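Local structure of variant surface glycoprotein MITat 1.13 (Trypanosoma brucei, 6Z8H) at residues G345-K351 against D360-L365; C201-Q207 against V216-L222; F287-R291 against Y329-G333. The protein probably forms part of the dense coat on the parasite surface, which lets the trypanosome evade host immunity by expressing a series of antigenically distinct variants. All blocks are in the same frame, centred on the assembly; numbering follows the deposited sequence.

In the fold
From the N terminus, interaction 2 comes first, drawing together the two ends of the connection between strands 194-202 and 221-229 of the five-stranded antiparallel sheet, with residues 208-215 looped out between them. Interaction 3 follows, bringing helix 287-291 against the loop after helix 318-329; the 37 residues it encloses are largely helical. Interaction 1 is last, closing the hairpin of strands 348-351 and 358-361 beyond helix 336-345. The three are in series, so none nests within or crosses another. Interactions 1 and 3 lie on the same side of the chain's centre, their own centres about 24 Å apart, whereas the centre of interaction 2 is about 92 Å from that of interaction 1.

Interaction 1: residues G345-K351 against D360-L365; sequences GSTRIPK and DTIDKL
Ile349 and Asp360 face each other as the hydrogen-bonded pair of an antiparallel beta hairpin formed by strands 348-351 and 358-361. The evidence is reciprocal: Ile349 N donates to Asp360 O at 2.7 Å and Asp360 N returns a bond to Ile349 O at 3.1 Å, both with N-H...O angles of 161°. Two further backbone bonds follow: Ile362 N to Thr347 O at 2.9 Å and, where 362-364 turn helical, Asp363 N to an in-plane lone pair on the carbonyl O of Gly345, which ends helix 336-345.

Beside these backbone bonds, Ile349 carries the apolar part. Its chi1 of 56° puts CG1 between the backbone N and the carbonyl carbon and leaves CG2 beside the N. The two branches thereby reach different partners: CG2 meets Ile362 CG1 at 3.8 Å, with the side chains crossing at about a right angle, while CG1 lies against Leu365 CD1, the chains passing in opposite directions. Lys351 adds its aliphatic stem, which crosses Leu365. Beyond the two segments, helix 34-75 backs Ile349 and Ile362 through Ala75 and Ala72, and Ala374 of helix 368-383 also touches Ile349. The hairpin is thus joined to both helices.

Asp360 has polar work of its own, for OD1 accepts the next backbone N, that of Thr361, from 2.8 Å. One guanidinium face of Arg348 lies over Asp360 CA, toward the rim of the group, and its NH2 bonds to Thr359 OG1. Arg348 NH1 stands 4.3 Å from Asp360 OD1, which lies off the plane of the guanidinium, so only the charges attract.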
# COMPACT_ATOMS: atom_id res chain seq x y z
N GLY A 345 -19.12 23.56 19.52
CA GLY A 345 -18.14 22.97 20.41
C GLY A 345 -18.29 23.36 21.86
O GLY A 345 -17.82 22.62 22.74
N SER A 346 -18.91 24.49 22.15
CA SER A 346 -19.12 24.95 23.51
C SER A 346 -20.41 24.41 24.11
O SER A 346 -20.73 24.70 25.27
CB SER A 346 -19.17 26.48 23.55
OG SER A 346 -20.35 26.96 22.94
N THR A 347 -21.19 23.65 23.35
CA THR A 347 -22.41 23.07 23.88
C THR A 347 -22.09 22.15 25.05
O THR A 347 -21.24 21.27 24.94
CB THR A 347 -23.12 22.28 22.78
OG1 THR A 347 -23.40 23.14 21.67
CG2 THR A 347 -24.43 21.73 23.29
N ARG A 348 -22.77 22.35 26.18
CA ARG A 348 -22.54 21.55 27.37
C ARG A 348 -23.36 20.26 27.29
O ARG A 348 -24.51 20.26 26.83
CB ARG A 348 -22.91 22.35 28.63
CG ARG A 348 -22.07 23.62 28.79
CD ARG A 348 -22.26 24.27 30.16
NE ARG A 348 -21.71 23.44 31.23
CZ ARG A 348 -20.42 23.40 31.56
NH1 ARG A 348 -19.52 24.14 30.91
NH2 ARG A 348 -20.01 22.61 32.54
N ILE A 349 -22.73 19.16 27.70
CA ILE A 349 -23.29 17.82 27.58
C ILE A 349 -22.97 17.05 28.85
O ILE A 349 -22.06 17.42 29.60
CB ILE A 349 -22.72 17.05 26.37
CG1 ILE A 349 -21.19 16.99 26.42
CG2 ILE A 349 -23.18 17.73 25.07
CD1 ILE A 349 -20.58 16.05 25.40
N PRO A 350 -23.72 15.98 29.13
CA PRO A 350 -23.45 15.18 30.33
C PRO A 350 -22.11 14.46 30.25
O PRO A 350 -21.68 14.03 29.17
CB PRO A 350 -24.60 14.16 30.36
CG PRO A 350 -25.60 14.65 29.42
CD PRO A 350 -24.91 15.53 28.40
N LYS A 351 -21.49 14.28 31.42
CA LYS A 351 -20.22 13.57 31.59
C LYS A 351 -20.33 12.60 32.76
O LYS A 351 -20.80 12.98 33.84
CB LYS A 351 -19.10 14.58 31.88
CG LYS A 351 -17.74 13.95 32.09
CD LYS A 351 -16.66 14.99 32.42
CE LYS A 351 -16.65 15.38 33.89
NZ LYS A 351 -15.40 16.13 34.24
N ASP A 360 -19.81 19.12 30.85
CA ASP A 360 -18.74 19.90 30.25
C ASP A 360 -19.07 20.08 28.77
O ASP A 360 -20.10 19.62 28.28
CB ASP A 360 -17.38 19.22 30.47
CG ASP A 360 -16.24 20.21 30.60
OD1 ASP A 360 -16.35 21.35 30.08
OD2 ASP A 360 -15.22 19.87 31.23
N THR A 361 -18.18 20.76 28.06
CA THR A 361 -18.47 21.08 26.67
C THR A 361 -18.05 19.94 25.76
O THR A 361 -17.21 19.12 26.10
CB THR A 361 -17.74 22.36 26.24
OG1 THR A 361 -16.35 22.07 26.08
CG2 THR A 361 -17.93 23.46 27.28
N ILE A 362 -18.67 19.91 24.57
CA ILE A 362 -18.29 18.97 23.53
C ILE A 362 -16.80 19.05 23.25
O ILE A 362 -16.12 18.03 23.10
CB ILE A 362 -19.13 19.23 22.26
CG1 ILE A 362 -20.56 18.71 22.45
CG2 ILE A 362 -18.46 18.62 21.03
CD1 ILE A 362 -21.47 19.00 21.29
N ASP A 363 -16.27 20.27 23.17
CA ASP A 363 -14.86 20.42 22.81
C ASP A 363 -13.93 19.95 23.92
O ASP A 363 -12.81 19.51 23.63
CB ASP A 363 -14.57 21.87 22.44
CG ASP A 363 -14.90 22.17 20.98
OD1 ASP A 363 -15.28 21.23 20.24
OD2 ASP A 363 -14.77 23.34 20.57
N LYS A 364 -14.36 19.99 25.19
CA LYS A 364 -13.53 19.44 26.26
C LYS A 364 -13.65 17.92 26.32
O LYS A 364 -12.65 17.21 26.50
CB LYS A 364 -13.91 20.09 27.59
CG LYS A 364 -13.52 21.56 27.68
CD LYS A 364 -12.38 21.80 28.67
CE LYS A 364 -11.60 23.06 28.34
NZ LYS A 364 -10.13 22.81 28.38
N LEU A 365 -14.86 17.40 26.13
CA LEU A 365 -15.11 15.95 26.07
C LEU A 365 -14.98 15.48 24.62
O LEU A 365 -15.90 14.94 24.00
CB LEU A 365 -16.50 15.66 26.62
CG LEU A 365 -16.75 16.21 28.01
CD1 LEU A 365 -18.19 15.99 28.44
CD2 LEU A 365 -15.78 15.64 29.02

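Interaction 2: residues C201-Q207 against V216-L222; sequences CASGVGQ and VEANTHL
Glu217 reaches across to Gly204 and fastens a type I turn (Glu217-Thr220) to a type II turn (Gly204-Gln207) at the ends of two neighbouring antiparallel strands. From CB the side chain turns at once: chi1 of 56° sets CG between the backbone N and the carbonyl carbon, and a second bend at chi2 folds it toward the other loop. CG then lies 3.6 Å from Gly204 N and CD 3.4 Å from the same nitrogen. At the tip, OE2 accepts Gly204 N at 2.7 Å, the donor standing above the carboxylate plane, 39° out of it. OE1 turns its syn lone pair to Asn219 ND2 at 3.1 Å, so the carboxylate is held from both loops.

Gln207 contributes a second link. Its amide stacks on the His221 ring, the planes 15° apart, with CD 3.6 Å above one face; its NE2 bond to Asn219 O is modelled doubtfully short.

Behind these loops, Cys201 and Leu222 form a non-hydrogen-bonded antiparallel pair, and Cys201 is disulfide-bonded to Cys211. Strand 135-139 flanks strand 221-229 on its far side from strand 194-202, and the second subunit packs here too, its Leu147 against Cys201 and its Ile138 against Leu222.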
# COMPACT_ATOMS: atom_id res chain seq x y z
N CYS A 201 40.92 -7.81 -28.96
CA CYS A 201 42.07 -8.70 -29.15
C CYS A 201 43.26 -7.92 -29.67
O CYS A 201 43.16 -6.89 -30.35
CB CYS A 201 41.71 -9.90 -30.03
SG CYS A 201 43.00 -11.21 -30.18
N ALA A 202 44.41 -8.39 -29.31
CA ALA A 202 45.58 -7.67 -29.76
C ALA A 202 46.70 -8.67 -29.74
O ALA A 202 47.04 -9.15 -28.66
CB ALA A 202 45.87 -6.51 -28.82
N SER A 203 47.25 -8.96 -30.91
CA SER A 203 48.35 -9.89 -31.07
C SER A 203 49.57 -9.11 -31.52
O SER A 203 49.45 -7.98 -32.01
CB SER A 203 47.95 -10.96 -32.10
OG SER A 203 47.43 -10.33 -33.26
N GLY A 204 50.73 -9.70 -31.28
CA GLY A 204 51.99 -9.07 -31.60
C GLY A 204 52.59 -8.31 -30.43
O GLY A 204 51.92 -8.02 -29.43
N VAL A 205 53.88 -7.99 -30.58
CA VAL A 205 54.60 -7.24 -29.56
C VAL A 205 54.08 -5.81 -29.54
O VAL A 205 53.94 -5.17 -30.59
CB VAL A 205 56.12 -7.26 -29.82
CG1 VAL A 205 56.88 -6.67 -28.62
CG2 VAL A 205 56.62 -8.67 -30.11
N GLY A 206 53.80 -5.30 -28.36
CA GLY A 206 53.21 -3.99 -28.22
C GLY A 206 51.70 -3.94 -28.32
O GLY A 206 51.11 -2.91 -27.98
N GLN A 207 51.06 -5.02 -28.79
CA GLN A 207 49.60 -5.08 -28.91
C GLN A 207 49.06 -3.89 -29.70
O GLN A 207 48.16 -3.17 -29.25
CB GLN A 207 48.93 -5.20 -27.54
CG GLN A 207 49.33 -6.46 -26.76
CD GLN A 207 50.47 -6.20 -25.78
OE1 GLN A 207 50.60 -5.10 -25.23
NE2 GLN A 207 51.28 -7.22 -25.54
N VAL A 216 46.80 -14.99 -32.67
CA VAL A 216 47.01 -14.91 -31.23
C VAL A 216 48.34 -15.54 -30.87
O VAL A 216 48.63 -16.69 -31.23
CB VAL A 216 45.84 -15.58 -30.50
CG1 VAL A 216 46.17 -15.73 -29.01
CG2 VAL A 216 44.53 -14.81 -30.70
N GLU A 217 49.17 -14.78 -30.16
CA GLU A 217 50.52 -15.22 -29.82
C GLU A 217 50.82 -14.81 -28.38
O GLU A 217 49.93 -14.50 -27.59
CB GLU A 217 51.51 -14.69 -30.87
CG GLU A 217 51.48 -13.20 -31.06
CD GLU A 217 52.39 -12.46 -30.10
OE1 GLU A 217 53.51 -12.94 -29.84
OE2 GLU A 217 51.95 -11.41 -29.58
N ALA A 218 52.10 -14.85 -28.01
CA ALA A 218 52.48 -14.77 -26.60
C ALA A 218 52.32 -13.39 -26.01
O ALA A 218 52.16 -13.28 -24.79
CB ALA A 218 53.93 -15.24 -26.45
N ASN A 219 52.34 -12.33 -26.82
CA ASN A 219 52.12 -10.98 -26.33
C ASN A 219 50.65 -10.58 -26.41
O ASN A 219 50.34 -9.42 -26.15
CB ASN A 219 52.97 -9.98 -27.11
CG ASN A 219 54.43 -10.27 -27.01
OD1 ASN A 219 55.08 -9.88 -26.03
ND2 ASN A 219 54.97 -10.97 -28.00
N THR A 220 49.77 -11.48 -26.82
CA THR A 220 48.38 -11.12 -27.13
C THR A 220 47.55 -10.79 -25.88
O THR A 220 47.69 -11.43 -24.83
CB THR A 220 47.73 -12.26 -27.93
OG1 THR A 220 48.35 -12.39 -29.22
CG2 THR A 220 46.23 -12.03 -28.15
N HIS A 221 46.77 -9.72 -25.98
CA HIS A 221 45.75 -9.38 -24.98
C HIS A 221 44.38 -9.71 -25.54
O HIS A 221 44.01 -9.22 -26.61
CB HIS A 221 45.81 -7.91 -24.55
CG HIS A 221 47.03 -7.56 -23.76
ND1 HIS A 221 47.14 -6.39 -23.03
CD2 HIS A 221 48.21 -8.21 -23.59
CE1 HIS A 221 48.32 -6.34 -22.44
NE2 HIS A 221 48.98 -7.44 -22.75
N LEU A 222 43.61 -10.50 -24.81
CA LEU A 222 42.25 -10.88 -25.20
C LEU A 222 41.33 -10.47 -24.07
O LEU A 222 41.51 -10.94 -22.94
CB LEU A 222 42.14 -12.40 -25.39
CG LEU A 222 40.81 -13.05 -25.76
CD1 LEU A 222 40.24 -12.52 -27.04
CD2 LEU A 222 41.04 -14.57 -25.87

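Interaction 3: residues F287-R291 against Y329-G333; sequences FNAVR and YGREG
Phe287 and Tyr329 are brought together by their first torsions. Phe287 holds CG anti to its backbone N (chi1 -166°), sending the ring out from helix 287-291, while Tyr329 keeps CG anti to its carbonyl carbon and turns its ring to meet it. The setting is a short helix packed against the connection between helices 318-329 and 336-345, within the A-type N-terminal part of the glycoprotein.

The two rings form an oblique pair, planes at 48° and centroids 5.5 Å apart. Phe287 CE1 meets Tyr329 CG and CD2, each at 3.9 Å. Gly333 makes the more directed contact. Its CA stands over a face of the Phe287 ring, 3.7 Å from the centroid and 19° off the normal, in keeping with a CH-pi contact; lacking a side chain, this residue lets the ring come close to its backbone. A backbone bond from Gly333 N to Gly330 O, 2.8 Å, closes the turn that presents it, and positive phi at Gly330 marks where the chain leaves the helix.

Around this pair, Tyr336 and Ile325 also touch the Phe287 ring, so both flanking helices, 318-329 and 336-345, touch it. Tyr329 rests on Pro86 of helix 78-129, and its OH is hydrogen-bonded to Lys83 O, which anchors the far end of the ring. Farther out, Arg291 and Glu332 add a charged contact: Arg291 NH2 lies 3.3 Å from Glu332 OE1, a salt bridge that rests on the attraction of charges rather than on a directed N-H bond.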
# COMPACT_ATOMS: atom_id res chain seq x y z
N PHE A 287 -18.50 25.80 4.56
CA PHE A 287 -19.88 26.24 4.34
C PHE A 287 -20.30 26.04 2.89
O PHE A 287 -21.45 25.72 2.61
CB PHE A 287 -20.07 27.70 4.75
CG PHE A 287 -21.51 28.12 4.88
CD1 PHE A 287 -22.30 27.63 5.90
CD2 PHE A 287 -22.08 29.00 3.96
CE1 PHE A 287 -23.62 28.00 6.02
CE2 PHE A 287 -23.41 29.39 4.08
CZ PHE A 287 -24.16 28.89 5.12
N ASN A 288 -19.38 26.18 1.94
CA ASN A 288 -19.75 26.00 0.54
C ASN A 288 -20.16 24.57 0.23
O ASN A 288 -20.91 24.34 -0.72
CB ASN A 288 -18.59 26.41 -0.37
CG ASN A 288 -18.34 27.91 -0.37
OD1 ASN A 288 -19.26 28.72 -0.20
ND2 ASN A 288 -17.09 28.29 -0.56
N ALA A 289 -19.70 23.60 1.02
CA ALA A 289 -20.13 22.23 0.80
C ALA A 289 -21.54 22.00 1.33
O ALA A 289 -22.27 21.15 0.80
CB ALA A 289 -19.19 21.26 1.51
N VAL A 290 -21.94 22.72 2.37
CA VAL A 290 -23.26 22.59 2.97
C VAL A 290 -24.29 23.47 2.26
O VAL A 290 -25.41 23.03 2.00
CB VAL A 290 -23.17 22.94 4.46
CG1 VAL A 290 -24.52 23.06 5.04
CG2 VAL A 290 -22.34 21.91 5.19
N ARG A 291 -23.92 24.71 1.96
CA ARG A 291 -24.83 25.79 1.48
C ARG A 291 -25.50 25.39 0.17
O ARG A 291 -26.56 25.97 -0.14
CB ARG A 291 -24.06 27.10 1.32
CG ARG A 291 -24.02 27.66 -0.09
CD ARG A 291 -22.98 28.76 -0.24
NE ARG A 291 -23.34 29.98 0.46
CZ ARG A 291 -24.28 30.83 0.05
NH1 ARG A 291 -24.95 30.59 -1.07
NH2 ARG A 291 -24.54 31.92 0.75
N TYR A 329 -25.67 32.12 10.38
CA TYR A 329 -24.30 31.71 10.10
C TYR A 329 -23.39 32.88 9.76
O TYR A 329 -22.28 32.65 9.28
CB TYR A 329 -24.26 30.64 8.98
CG TYR A 329 -25.24 29.53 9.17
CD1 TYR A 329 -25.05 28.59 10.16
CD2 TYR A 329 -26.36 29.40 8.36
CE1 TYR A 329 -25.99 27.60 10.40
CE2 TYR A 329 -27.27 28.40 8.57
CZ TYR A 329 -27.06 27.45 9.55
OH TYR A 329 -28.02 26.46 9.77
N GLY A 330 -23.80 34.11 10.03
CA GLY A 330 -23.15 35.28 9.51
C GLY A 330 -23.47 35.49 8.05
O GLY A 330 -23.95 34.59 7.35
N ARG A 331 -23.18 36.70 7.57
CA ARG A 331 -23.53 37.08 6.20
C ARG A 331 -22.90 36.10 5.22
O ARG A 331 -21.68 35.91 5.20
CB ARG A 331 -23.06 38.51 5.92
CG ARG A 331 -23.42 39.00 4.53
CD ARG A 331 -23.33 40.53 4.44
NE ARG A 331 -24.23 41.18 5.38
CZ ARG A 331 -25.52 41.42 5.15
NH1 ARG A 331 -26.07 41.05 4.00
NH2 ARG A 331 -26.27 42.01 6.07
N GLU A 332 -23.75 35.46 4.40
CA GLU A 332 -23.34 34.41 3.46
C GLU A 332 -22.45 33.35 4.12
O GLU A 332 -21.54 32.79 3.50
CB GLU A 332 -22.68 35.00 2.22
CG GLU A 332 -23.62 35.87 1.38
CD GLU A 332 -24.08 35.19 0.10
OE1 GLU A 332 -23.22 34.62 -0.61
OE2 GLU A 332 -25.30 35.22 -0.19
N GLY A 333 -22.73 33.03 5.39
CA GLY A 333 -22.00 31.98 6.07
C GLY A 333 -20.60 32.35 6.49
O GLY A 333 -19.80 31.46 6.78